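Local coordinates for protein acetyl-CoA acetyltransferase (PDB 6BN2) that probably catalyses the reversible condensation of two acetyl-CoA molecules to acetoacetyl-CoA and free CoA, as a thiolase working through an acylated cysteine, at residues A[57-62]-A[85-90]; A[283-288]-A[309-314]; A[296-301]-A[331-336]. One frame throughout, in Å; residues are numbered along the deposited sequence.

Overall arrangement
Contacts 1 and 2 both reach the same mixed beta-sheet, and both touch the second subunit; their centres lie about 26 Å apart. Contact 1 is a buried strand pairing at the edge of the sheet within this chain, held mainly by backbone hydrogen bonds. Contact 2 sets the C-terminal end of helix 300-311 against strand 281-290 and is only partly buried, with apolar packing at one end and a lysine at the other. Contact 3 is buried again and uses the beginning of that helix, where an asparagine amide carries the hydrogen bonds and carbon contacts pack around it. Contacts 2 and 3 approach to about 7 Å between nearest atoms, whereas contacts 1 and 3 lie on opposite sides of the chain's centre.

Contact 1 of 3, residues A[57-62]-A[85-90]; sequences QDVYMG and NTTPTT
Y60 pairs with T90 in parallel: T90 N donates to V59 O at 2.9 Å with an N-H...O angle of 154°, and M61 N donates to T90 O at 3.0 Å, the two bonds lying either side of Y60. The approach of V59 N to P88 O is a weak bond, so the pairing is less regular toward residue 58.

Side chains meet on both faces. V59 has CG1 anti to its backbone N (chi1 176°), which places CG2 beside that N and against CG2 of T87, at 3.8 Å between the two methyls. T89 brings its own CG2 to V59 CB on the same face. On the other face Y60 and T90 lie side by side, pointing the same way, with Y60 CD2 4.1 Å from T90 CB. P88 CD rests against Q57 O at 3.3 Å.

D58 curls back so that OD1 accepts from V59 N, on the anti side of the carboxylate and 19° out of its plane. A water donates to the same OD1 at 2.6 Å and also bonds T90 OG1, which lies beside the T90 backbone N. OD2 forms a salt bridge with K101 of the second subunit.

These strands, with helix 73-80 between them in sequence, make a beta-alpha-beta unit of the thiolase fold. Chemically, the main-chain bonds set the pairing. The buried D58 OD1 also lies 3.1 Å from P88 O, two acceptors without a bond, but the amide, the water and the lysine across the interface probably offset this and favour the ionised carboxylate.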
ATOM      1  N   GLN A  57      -1.268  -7.389 -16.257  1.00 13.47           N
ATOM      2  CA  GLN A  57      -2.643  -7.066 -15.856  1.00 15.01           C
ATOM      3  C   GLN A  57      -2.739  -6.262 -14.568  1.00 12.36           C
ATOM      4  O   GLN A  57      -3.833  -5.765 -14.242  1.00 15.39           O
ATOM      5  CB  GLN A  57      -3.462  -8.350 -15.712  1.00 14.00           C
ATOM      6  CG  GLN A  57      -3.700  -9.017 -17.064  1.00 16.22           C
ATOM      7  CD  GLN A  57      -4.327 -10.388 -16.906  1.00 18.76           C
ATOM      8  OE1 GLN A  57      -3.627 -11.399 -16.838  1.00 18.89           O
ATOM      9  NE2 GLN A  57      -5.658 -10.425 -16.818  1.00 21.88           N
ATOM     10  N   ASP A  58      -1.640  -6.120 -13.835  1.00 13.58           N
ATOM     11  CA  ASP A  58      -1.618  -5.363 -12.589  1.00 14.16           C
ATOM     12  C   ASP A  58      -0.153  -5.152 -12.241  1.00 15.38           C
ATOM     13  O   ASP A  58       0.733  -5.847 -12.750  1.00 13.10           O
ATOM     14  CB  ASP A  58      -2.357  -6.099 -11.453  1.00 12.62           C
ATOM     15  CG  ASP A  58      -3.056  -5.145 -10.473  1.00 17.32           C
ATOM     16  OD1 ASP A  58      -2.609  -3.987 -10.311  1.00 15.69           O
ATOM     17  OD2 ASP A  58      -4.043  -5.586  -9.839  1.00 17.13           O
ATOM     18  N   VAL A  59       0.085  -4.170 -11.384  1.00 13.26           N
ATOM     19  CA  VAL A  59       1.422  -3.817 -10.913  1.00 12.48           C
ATOM     20  C   VAL A  59       1.286  -3.528  -9.429  1.00 13.11           C
ATOM     21  O   VAL A  59       0.533  -2.621  -9.052  1.00 12.43           O
ATOM     22  CB  VAL A  59       1.982  -2.573 -11.620  1.00 13.73           C
ATOM     23  CG1 VAL A  59       3.358  -2.189 -11.024  1.00 14.41           C
ATOM     24  CG2 VAL A  59       2.098  -2.773 -13.148  1.00 14.60           C
ATOM     25  N   TYR A  60       2.027  -4.261  -8.595  1.00 12.81           N
ATOM     26  CA  TYR A  60       2.089  -3.996  -7.154  1.00 12.33           C
ATOM     27  C   TYR A  60       3.512  -3.587  -6.819  1.00 13.54           C
ATOM     28  O   TYR A  60       4.442  -4.361  -7.063  1.00 14.25           O
ATOM     29  CB  TYR A  60       1.741  -5.223  -6.314  1.00 11.37           C
ATOM     30  CG  TYR A  60       0.328  -5.759  -6.432  1.00 11.65           C
ATOM     31  CD1 TYR A  60       0.021  -7.012  -5.917  1.00 12.48           C
ATOM     32  CD2 TYR A  60      -0.688  -5.032  -7.059  1.00 12.20           C
ATOM     33  CE1 TYR A  60      -1.248  -7.534  -6.002  1.00 13.59           C
ATOM     34  CE2 TYR A  60      -1.972  -5.558  -7.159  1.00 13.77           C
ATOM     35  CZ  TYR A  60      -2.249  -6.803  -6.624  1.00 15.20           C
ATOM     36  OH  TYR A  60      -3.533  -7.336  -6.686  1.00 14.49           O
ATOM     37  N   MET A  61       3.692  -2.389  -6.263  1.00 10.77           N
ATOM     38  CA  MET A  61       5.032  -1.937  -5.889  1.00 10.85           C
ATOM     39  C   MET A  61       5.083  -1.573  -4.414  1.00 10.82           C
ATOM     40  O   MET A  61       4.319  -0.710  -3.956  1.00 12.57           O
ATOM     41  CB  MET A  61       5.476  -0.736  -6.735  1.00 12.02           C
ATOM     42  CG  MET A  61       5.698  -1.091  -8.208  1.00 13.37           C
ATOM     43  SD  MET A  61       7.056  -2.288  -8.494  1.00 13.29           S
ATOM     44  CE  MET A  61       8.470  -1.156  -8.512  1.00 14.87           C
ATOM     45  N   GLY A  62       6.015  -2.193  -3.692  1.00 10.67           N
ATOM     46  CA  GLY A  62       6.298  -1.762  -2.327  1.00 10.85           C
ATOM     47  C   GLY A  62       6.942  -0.384  -2.314  1.00 10.81           C
ATOM     48  O   GLY A  62       7.734  -0.038  -3.188  1.00 11.82           O
ATOM     49  N   ASN A  85      -1.525   2.824 -20.395  1.00 14.69           N
ATOM     50  CA  ASN A  85      -2.431   3.451 -19.431  1.00 14.49           C
ATOM     51  C   ASN A  85      -3.643   2.585 -19.121  1.00 18.21           C
ATOM     52  O   ASN A  85      -4.502   3.003 -18.330  1.00 16.66           O
ATOM     53  CB  ASN A  85      -2.846   4.847 -19.942  1.00 16.40           C
ATOM     54  CG  ASN A  85      -3.646   4.817 -21.244  1.00 16.92           C
ATOM     55  OD1 ASN A  85      -4.309   3.837 -21.581  1.00 20.47           O
ATOM     56  ND2 ASN A  85      -3.603   5.927 -21.974  1.00 19.41           N
ATOM     57  N   THR A  86      -3.725   1.393 -19.710  1.00 15.21           N
ATOM     58  CA  THR A  86      -4.749   0.417 -19.368  1.00 16.02           C
ATOM     59  C   THR A  86      -4.311  -0.515 -18.238  1.00 14.72           C
ATOM     60  O   THR A  86      -5.056  -1.437 -17.891  1.00 17.30           O
ATOM     61  CB  THR A  86      -5.145  -0.384 -20.624  1.00 16.70           C
ATOM     62  OG1 THR A  86      -3.957  -0.914 -21.249  1.00 19.21           O
ATOM     63  CG2 THR A  86      -5.869   0.523 -21.634  1.00 16.56           C
ATOM     64  N   THR A  87      -3.127  -0.293 -17.654  1.00 14.09           N
ATOM     65  CA  THR A  87      -2.588  -1.158 -16.604  1.00 12.76           C
ATOM     66  C   THR A  87      -2.975  -0.661 -15.214  1.00 12.10           C
ATOM     67  O   THR A  87      -2.506   0.412 -14.800  1.00 14.32           O
ATOM     68  CB  THR A  87      -1.065  -1.214 -16.691  1.00 14.85           C
ATOM     69  OG1 THR A  87      -0.671  -1.418 -18.054  1.00 16.90           O
ATOM     70  CG2 THR A  87      -0.522  -2.361 -15.826  1.00 14.50           C
ATOM     71  N   PRO A  88      -3.748  -1.424 -14.438  1.00 12.03           N
ATOM     72  CA  PRO A  88      -3.970  -1.058 -13.023  1.00 11.39           C
ATOM     73  C   PRO A  88      -2.682  -1.115 -12.211  1.00 11.48           C
ATOM     74  O   PRO A  88      -1.785  -1.916 -12.489  1.00 14.42           O
ATOM     75  CB  PRO A  88      -4.961  -2.122 -12.533  1.00 12.77           C
ATOM     76  CG  PRO A  88      -5.667  -2.574 -13.811  1.00 13.93           C
ATOM     77  CD  PRO A  88      -4.546  -2.596 -14.834  1.00 14.50           C
ATOM     78  N   THR A  89      -2.608  -0.282 -11.161  1.00 12.00           N
ATOM     79  CA  THR A  89      -1.404  -0.241 -10.322  1.00 11.02           C
ATOM     80  C   THR A  89      -1.767   0.072  -8.871  1.00 12.33           C
ATOM     81  O   THR A  89      -2.693   0.846  -8.611  1.00 14.26           O
ATOM     82  CB  THR A  89      -0.400   0.835 -10.798  1.00 15.13           C
ATOM     83  OG1 THR A  89      -1.002   2.128 -10.668  1.00 15.52           O
ATOM     84  CG2 THR A  89      -0.006   0.650 -12.266  1.00 13.13           C
ATOM     85  N   THR A  90      -0.984  -0.477  -7.932  1.00 10.86           N
ATOM     86  CA  THR A  90      -1.192  -0.256  -6.493  1.00 11.95           C
ATOM     87  C   THR A  90       0.156  -0.219  -5.769  1.00 12.56           C
ATOM     88  O   THR A  90       1.046  -1.011  -6.072  1.00 11.72           O
ATOM     89  CB  THR A  90      -2.077  -1.375  -5.889  1.00 11.96           C
ATOM     90  OG1 THR A  90      -3.401  -1.290  -6.436  1.00 12.78           O
ATOM     91  CG2 THR A  90      -2.177  -1.274  -4.346  1.00 13.71           C
TER
HETATM   92  O   HOH W   1      -4.050  -2.248  -8.977  1.00 15.25           O

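Contact 2 of 3, residues A[283-288]-A[309-314]; sequences IVSYAD and AKANLT
A311 presses its methyl into the bend of strand 281-290, where V284 and S285 receive it together. V284 CG1 lies 3.5 Å from A311 CB, tighter than usual for two carbons, and S285 OG approaches the same CB to 3.3 Å. This is the close-packed end of the contact. Both strand residues face V396 of strand 391-399, a classic beta bulge, and V284 and S285 both direct their CB toward the helix end, so one small methyl meets two successive residues. With chi1 of 65°, S285 OG sits between its backbone N and carbonyl carbon, and the hydroxyl bonds A307 O, one turn back in the helix.

The other end is looser and rests on K310, an exposed residue whose CB passes S285 CB at 4.0 Å. Its chain is extended except for a bend at chi3 (76°), which carries NZ over to the strand. There NZ donates to Y286 O at 2.9 Å, nearly in line with the carbonyl (C=O...N angle 164°). A water accepts from Y286 N and, weakly, from NZ; it stands 3.4 Å above the Y286 ring, over its centre. The ammonium also forms a salt bridge with D114 of the second subunit, while Y286 OH bonds the other carboxylate oxygen of that D114 as well as K111 NZ of its own chain. One aspartate across the interface thus reaches both partners of this polar end.

Past A311 the helix stops in a Schellman motif, N312 having positive phi and N312 N bonding A309 O at 3.1 Å. The contact therefore lays the last turn of helix 300-311 over one face of strand 281-290, which runs between strands 12-24 and 391-399 in the sheet, while the Y286 side chain packs against helix 98-111.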
ATOM      1  N   ILE A 283       7.102 -20.150  -7.319  1.00 15.02           N
ATOM      2  CA  ILE A 283       6.805 -19.759  -5.942  1.00 15.56           C
ATOM      3  C   ILE A 283       6.118 -20.941  -5.273  1.00 17.73           C
ATOM      4  O   ILE A 283       5.066 -21.391  -5.727  1.00 19.80           O
ATOM      5  CB  ILE A 283       5.932 -18.498  -5.884  1.00 13.42           C
ATOM      6  CG1 ILE A 283       6.731 -17.294  -6.402  1.00 15.18           C
ATOM      7  CG2 ILE A 283       5.465 -18.244  -4.443  1.00 15.07           C
ATOM      8  CD1 ILE A 283       5.894 -16.001  -6.551  1.00 15.93           C
ATOM      9  N   VAL A 284       6.726 -21.470  -4.216  1.00 14.68           N
ATOM     10  CA  VAL A 284       6.187 -22.666  -3.571  1.00 14.63           C
ATOM     11  C   VAL A 284       5.174 -22.301  -2.491  1.00 16.04           C
ATOM     12  O   VAL A 284       4.079 -22.874  -2.440  1.00 18.19           O
ATOM     13  CB  VAL A 284       7.331 -23.514  -2.991  1.00 17.69           C
ATOM     14  CG1 VAL A 284       6.769 -24.727  -2.265  1.00 18.90           C
ATOM     15  CG2 VAL A 284       8.297 -23.943  -4.102  1.00 17.84           C
ATOM     16  N   SER A 285       5.543 -21.347  -1.634  1.00 15.65           N
ATOM     17  CA  SER A 285       4.708 -20.925  -0.518  1.00 13.45           C
ATOM     18  C   SER A 285       5.232 -19.604   0.022  1.00 13.14           C
ATOM     19  O   SER A 285       6.316 -19.136  -0.346  1.00 14.73           O
ATOM     20  CB  SER A 285       4.693 -21.969   0.597  1.00 18.53           C
ATOM     21  OG  SER A 285       6.005 -22.068   1.144  1.00 17.03           O
ATOM     22  N   TYR A 286       4.454 -19.019   0.929  1.00 14.28           N
ATOM     23  CA  TYR A 286       4.833 -17.744   1.531  1.00 12.77           C
ATOM     24  C   TYR A 286       4.000 -17.580   2.790  1.00 13.76           C
ATOM     25  O   TYR A 286       2.984 -18.259   2.973  1.00 15.34           O
ATOM     26  CB  TYR A 286       4.619 -16.546   0.568  1.00 14.51           C
ATOM     27  CG  TYR A 286       3.305 -16.692  -0.148  1.00 14.47           C
ATOM     28  CD1 TYR A 286       2.118 -16.325   0.478  1.00 15.27           C
ATOM     29  CD2 TYR A 286       3.238 -17.272  -1.406  1.00 16.03           C
ATOM     30  CE1 TYR A 286       0.899 -16.534  -0.131  1.00 17.03           C
ATOM     31  CE2 TYR A 286       2.020 -17.478  -2.031  1.00 17.01           C
ATOM     32  CZ  TYR A 286       0.859 -17.107  -1.385  1.00 18.25           C
ATOM     33  OH  TYR A 286      -0.371 -17.335  -1.974  1.00 20.63           O
ATOM     34  N   ALA A 287       4.433 -16.660   3.650  1.00 12.11           N
ATOM     35  CA  ALA A 287       3.709 -16.447   4.901  1.00 12.66           C
ATOM     36  C   ALA A 287       4.132 -15.130   5.528  1.00 12.85           C
ATOM     37  O   ALA A 287       5.256 -14.659   5.324  1.00 14.31           O
ATOM     38  CB  ALA A 287       3.962 -17.581   5.914  1.00 14.79           C
ATOM     39  N   ASP A 288       3.223 -14.562   6.307  1.00 14.78           N
ATOM     40  CA  ASP A 288       3.518 -13.450   7.195  1.00 13.63           C
ATOM     41  C   ASP A 288       3.441 -13.939   8.634  1.00 14.08           C
ATOM     42  O   ASP A 288       2.669 -14.851   8.958  1.00 16.46           O
ATOM     43  CB  ASP A 288       2.510 -12.307   7.026  1.00 14.33           C
ATOM     44  CG  ASP A 288       2.481 -11.746   5.624  1.00 21.38           C
ATOM     45  OD1 ASP A 288       3.518 -11.238   5.172  1.00 18.32           O
ATOM     46  OD2 ASP A 288       1.424 -11.853   4.946  1.00 28.13           O
ATOM     47  N   ALA A 309       5.931 -24.989   6.480  1.00 18.70           N
ATOM     48  CA  ALA A 309       4.833 -25.922   6.706  1.00 21.12           C
ATOM     49  C   ALA A 309       3.829 -25.871   5.560  1.00 19.91           C
ATOM     50  O   ALA A 309       3.298 -26.909   5.140  1.00 22.40           O
ATOM     51  CB  ALA A 309       4.152 -25.624   8.040  1.00 22.67           C
ATOM     52  N   LYS A 310       3.568 -24.676   5.036  1.00 18.14           N
ATOM     53  CA  LYS A 310       2.679 -24.555   3.887  1.00 18.19           C
ATOM     54  C   LYS A 310       3.259 -25.239   2.653  1.00 23.92           C
ATOM     55  O   LYS A 310       2.505 -25.795   1.847  1.00 26.15           O
ATOM     56  CB  LYS A 310       2.391 -23.076   3.617  1.00 18.37           C
ATOM     57  CG  LYS A 310       1.505 -22.469   4.706  1.00 18.09           C
ATOM     58  CD  LYS A 310       1.361 -20.963   4.505  1.00 20.17           C
ATOM     59  CE  LYS A 310       0.396 -20.639   3.361  1.00 24.12           C
ATOM     60  NZ  LYS A 310       0.253 -19.149   3.190  1.00 22.90           N
ATOM     61  N   ALA A 311       4.587 -25.234   2.504  1.00 22.33           N
ATOM     62  CA  ALA A 311       5.254 -25.927   1.404  1.00 20.40           C
ATOM     63  C   ALA A 311       5.396 -27.426   1.629  1.00 22.02           C
ATOM     64  O   ALA A 311       5.819 -28.128   0.705  1.00 24.26           O
ATOM     65  CB  ALA A 311       6.646 -25.334   1.174  1.00 19.57           C
ATOM     66  N   ASN A 312       5.059 -27.931   2.819  1.00 20.13           N
ATOM     67  CA  ASN A 312       5.338 -29.321   3.206  1.00 23.44           C
ATOM     68  C   ASN A 312       6.828 -29.641   3.086  1.00 21.03           C
ATOM     69  O   ASN A 312       7.225 -30.735   2.664  1.00 23.48           O
ATOM     70  CB  ASN A 312       4.504 -30.317   2.396  1.00 27.02           C
ATOM     71  CG  ASN A 312       3.021 -30.204   2.696  1.00 38.13           C
ATOM     72  OD1 ASN A 312       2.597 -30.343   3.841  1.00 43.61           O
ATOM     73  ND2 ASN A 312       2.230 -29.923   1.671  1.00 41.69           N
ATOM     74  N   LEU A 313       7.660 -28.679   3.477  1.00 18.83           N
ATOM     75  CA  LEU A 313       9.105 -28.813   3.459  1.00 17.92           C
ATOM     76  C   LEU A 313       9.649 -28.575   4.862  1.00 20.67           C
ATOM     77  O   LEU A 313       8.992 -27.982   5.714  1.00 21.80           O
ATOM     78  CB  LEU A 313       9.760 -27.821   2.481  1.00 18.59           C
ATOM     79  CG  LEU A 313       9.437 -28.056   1.010  1.00 18.91           C
ATOM     80  CD1 LEU A 313      10.003 -26.899   0.187  1.00 22.47           C
ATOM     81  CD2 LEU A 313      10.022 -29.394   0.547  1.00 21.87           C
ATOM     82  N   THR A 314      10.854 -29.069   5.101  1.00 20.67           N
ATOM     83  CA  THR A 314      11.546 -28.791   6.345  1.00 17.74           C
ATOM     84  C   THR A 314      12.703 -27.848   6.083  1.00 18.71           C
ATOM     85  O   THR A 314      13.109 -27.618   4.940  1.00 20.28           O
ATOM     86  CB  THR A 314      12.077 -30.073   6.992  1.00 17.77           C
ATOM     87  OG1 THR A 314      13.135 -30.603   6.172  1.00 21.25           O
ATOM     88  CG2 THR A 314      10.972 -31.109   7.130  1.00 20.01           C
TER
HETATM   89  O   HOH W   2       1.631 -20.071   0.407  1.00 19.00           O

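Contact 3 of 3, residues A[296-301]-A[331-336]; sequences FTTAPA and GLANNK
N334 carries its CG beside the backbone N and anti to the carbonyl carbon (chi1 -73°), and chi2 of -69° then turns the amide so that its nitrogen and oxygen meet different parts of segment 296-301. ND2 donates to T297 O at 2.9 Å; the acceptor lies tilted from the amide plane, by 21°. On the other branch OD1 takes a weak bond from A301 N at 3.1 Å. The same ND2 also bonds V330 O in its own helix, so partners on both sides of the contact limit rotation of the group.

The bonded atoms belong to the two ends of a short bend. T297 lies within the 3-10 segment 296-298, which the bond from A299 N to F296 O helps to hold, and A301 lies in the opening turn of helix 300-311, where its N bonds weakly to T298 O as well. One buried side chain therefore bridges the bend from the carbonyl before it to the amide after it, giving T297 O a good donor and A301 N a weakly bonded acceptor.

P300 and A301 pack against the amide. P300 crosses the N334 side chain at about a right angle, with its CB 3.7 Å from OD1, and A301 CB comes to 3.4 Å from the same oxygen. Farther along, T298 CG2 and A333 CB touch loosely at 4.4 Å.

P300 also packs on C386, predicted to be a catalytic proton acceptor, so the bend lies beside the probable active site; T298 OG1 bonds a glycerol, probably from the crystallisation liquor. In the fold, the contact joins the start of helix 300-311 to the middle of helix 328-338, with P300 resting on strand 380-387 and T297, T298 and A333 meeting C171 of helix 169-174.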
ATOM      1  N   PHE A 296      10.493  -7.178  16.313  1.00 16.56           N
ATOM      2  CA  PHE A 296      10.488  -7.365  14.869  1.00 15.62           C
ATOM      3  C   PHE A 296      11.764  -8.067  14.411  1.00 15.79           C
ATOM      4  O   PHE A 296      11.754  -8.783  13.407  1.00 16.07           O
ATOM      5  CB  PHE A 296      10.331  -6.016  14.143  1.00 18.09           C
ATOM      6  CG  PHE A 296      11.594  -5.170  14.120  1.00 16.30           C
ATOM      7  CD1 PHE A 296      12.577  -5.375  13.153  1.00 21.87           C
ATOM      8  CD2 PHE A 296      11.773  -4.160  15.048  1.00 18.56           C
ATOM      9  CE1 PHE A 296      13.735  -4.614  13.144  1.00 20.81           C
ATOM     10  CE2 PHE A 296      12.918  -3.390  15.037  1.00 21.95           C
ATOM     11  CZ  PHE A 296      13.903  -3.618  14.086  1.00 21.73           C
ATOM     12  N   THR A 297      12.854  -7.895  15.164  1.00 16.68           N
ATOM     13  CA  THR A 297      14.162  -8.415  14.769  1.00 17.08           C
ATOM     14  C   THR A 297      14.167  -9.928  14.576  1.00 19.27           C
ATOM     15  O   THR A 297      14.915 -10.438  13.732  1.00 20.11           O
ATOM     16  CB  THR A 297      15.203  -8.054  15.829  1.00 16.82           C
ATOM     17  OG1 THR A 297      14.721  -8.464  17.116  1.00 19.86           O
ATOM     18  CG2 THR A 297      15.441  -6.539  15.856  1.00 19.37           C
ATOM     19  N   THR A 298      13.397 -10.663  15.378  1.00 15.05           N
ATOM     20  CA  THR A 298      13.370 -12.119  15.286  1.00 17.08           C
ATOM     21  C   THR A 298      12.080 -12.646  14.660  1.00 16.05           C
ATOM     22  O   THR A 298      11.864 -13.865  14.624  1.00 16.76           O
ATOM     23  CB  THR A 298      13.569 -12.734  16.672  1.00 17.19           C
ATOM     24  OG1 THR A 298      12.500 -12.315  17.535  1.00 19.26           O
ATOM     25  CG2 THR A 298      14.910 -12.288  17.270  1.00 20.52           C
ATOM     26  N   ALA A 299      11.218 -11.765  14.164  1.00 15.18           N
ATOM     27  CA  ALA A 299      10.029 -12.242  13.469  1.00 14.93           C
ATOM     28  C   ALA A 299      10.334 -13.091  12.230  1.00 15.10           C
ATOM     29  O   ALA A 299       9.509 -13.967  11.916  1.00 14.88           O
ATOM     30  CB  ALA A 299       9.125 -11.046  13.100  1.00 16.22           C
ATOM     31  N   PRO A 300      11.439 -12.907  11.494  1.00 14.18           N
ATOM     32  CA  PRO A 300      11.689 -13.828  10.369  1.00 14.25           C
ATOM     33  C   PRO A 300      11.761 -15.273  10.814  1.00 16.74           C
ATOM     34  O   PRO A 300      11.343 -16.167  10.066  1.00 17.39           O
ATOM     35  CB  PRO A 300      13.031 -13.327   9.798  1.00 14.96           C
ATOM     36  CG  PRO A 300      12.977 -11.831  10.084  1.00 14.91           C
ATOM     37  CD  PRO A 300      12.417 -11.801  11.494  1.00 16.36           C
ATOM     38  N   ALA A 301      12.276 -15.529  12.023  1.00 14.35           N
ATOM     39  CA  ALA A 301      12.349 -16.899  12.533  1.00 17.94           C
ATOM     40  C   ALA A 301      10.980 -17.468  12.870  1.00 17.87           C
ATOM     41  O   ALA A 301      10.858 -18.690  13.024  1.00 17.56           O
ATOM     42  CB  ALA A 301      13.261 -16.955  13.762  1.00 19.45           C
ATOM     43  N   GLY A 331      20.785 -10.475  11.376  1.00 18.07           N
ATOM     44  CA  GLY A 331      21.246 -11.635  10.629  1.00 18.20           C
ATOM     45  C   GLY A 331      21.727 -12.731  11.556  1.00 19.33           C
ATOM     46  O   GLY A 331      21.348 -13.901  11.417  1.00 18.67           O
ATOM     47  N   LEU A 332      22.545 -12.357  12.540  1.00 17.38           N
ATOM     48  CA  LEU A 332      23.085 -13.340  13.472  1.00 16.94           C
ATOM     49  C   LEU A 332      21.985 -13.970  14.316  1.00 17.79           C
ATOM     50  O   LEU A 332      22.006 -15.179  14.569  1.00 19.77           O
ATOM     51  CB  LEU A 332      24.127 -12.685  14.376  1.00 18.66           C
ATOM     52  CG  LEU A 332      25.423 -12.313  13.651  1.00 17.62           C
ATOM     53  CD1 LEU A 332      26.269 -11.363  14.479  1.00 20.04           C
ATOM     54  CD2 LEU A 332      26.214 -13.582  13.321  1.00 21.29           C
ATOM     55  N   ALA A 333      21.023 -13.168  14.773  1.00 17.70           N
ATOM     56  CA  ALA A 333      19.993 -13.698  15.665  1.00 16.99           C
ATOM     57  C   ALA A 333      19.112 -14.720  14.958  1.00 20.04           C
ATOM     58  O   ALA A 333      18.832 -15.792  15.505  1.00 18.49           O
ATOM     59  CB  ALA A 333      19.125 -12.563  16.214  1.00 17.78           C
ATOM     60  N   ASN A 334      18.657 -14.409  13.743  1.00 19.29           N
ATOM     61  CA  ASN A 334      17.810 -15.373  13.047  1.00 17.83           C
ATOM     62  C   ASN A 334      18.588 -16.628  12.655  1.00 18.66           C
ATOM     63  O   ASN A 334      18.038 -17.732  12.710  1.00 18.12           O
ATOM     64  CB  ASN A 334      17.137 -14.718  11.841  1.00 15.65           C
ATOM     65  CG  ASN A 334      16.030 -13.756  12.266  1.00 21.93           C
ATOM     66  OD1 ASN A 334      14.988 -14.177  12.775  1.00 22.52           O
ATOM     67  ND2 ASN A 334      16.271 -12.464  12.108  1.00 19.58           N
ATOM     68  N   ASN A 335      19.869 -16.499  12.281  1.00 18.02           N
ATOM     69  CA  ASN A 335      20.670 -17.702  12.025  1.00 17.32           C
ATOM     70  C   ASN A 335      20.762 -18.561  13.276  1.00 20.69           C
ATOM     71  O   ASN A 335      20.650 -19.793  13.209  1.00 20.76           O
ATOM     72  CB  ASN A 335      22.088 -17.336  11.555  1.00 17.16           C
ATOM     73  CG  ASN A 335      22.141 -16.886  10.109  1.00 20.79           C
ATOM     74  OD1 ASN A 335      21.126 -16.852   9.418  1.00 22.66           O
ATOM     75  ND2 ASN A 335      23.348 -16.534   9.642  1.00 22.04           N
ATOM     76  N   LYS A 336      20.980 -17.920  14.429  1.00 16.36           N
ATOM     77  CA  LYS A 336      21.165 -18.634  15.684  1.00 18.73           C
ATOM     78  C   LYS A 336      19.883 -19.341  16.108  1.00 17.56           C
ATOM     79  O   LYS A 336      19.916 -20.495  16.554  1.00 19.07           O
ATOM     80  CB  LYS A 336      21.603 -17.622  16.747  1.00 26.36           C
ATOM     81  CG  LYS A 336      22.503 -18.107  17.825  1.00 31.20           C
ATOM     82  CD  LYS A 336      22.854 -16.925  18.736  1.00 28.77           C
ATOM     83  CE  LYS A 336      23.712 -17.360  19.907  1.00 35.13           C
ATOM     84  NZ  LYS A 336      24.141 -16.199  20.728  1.00 33.86           N
TER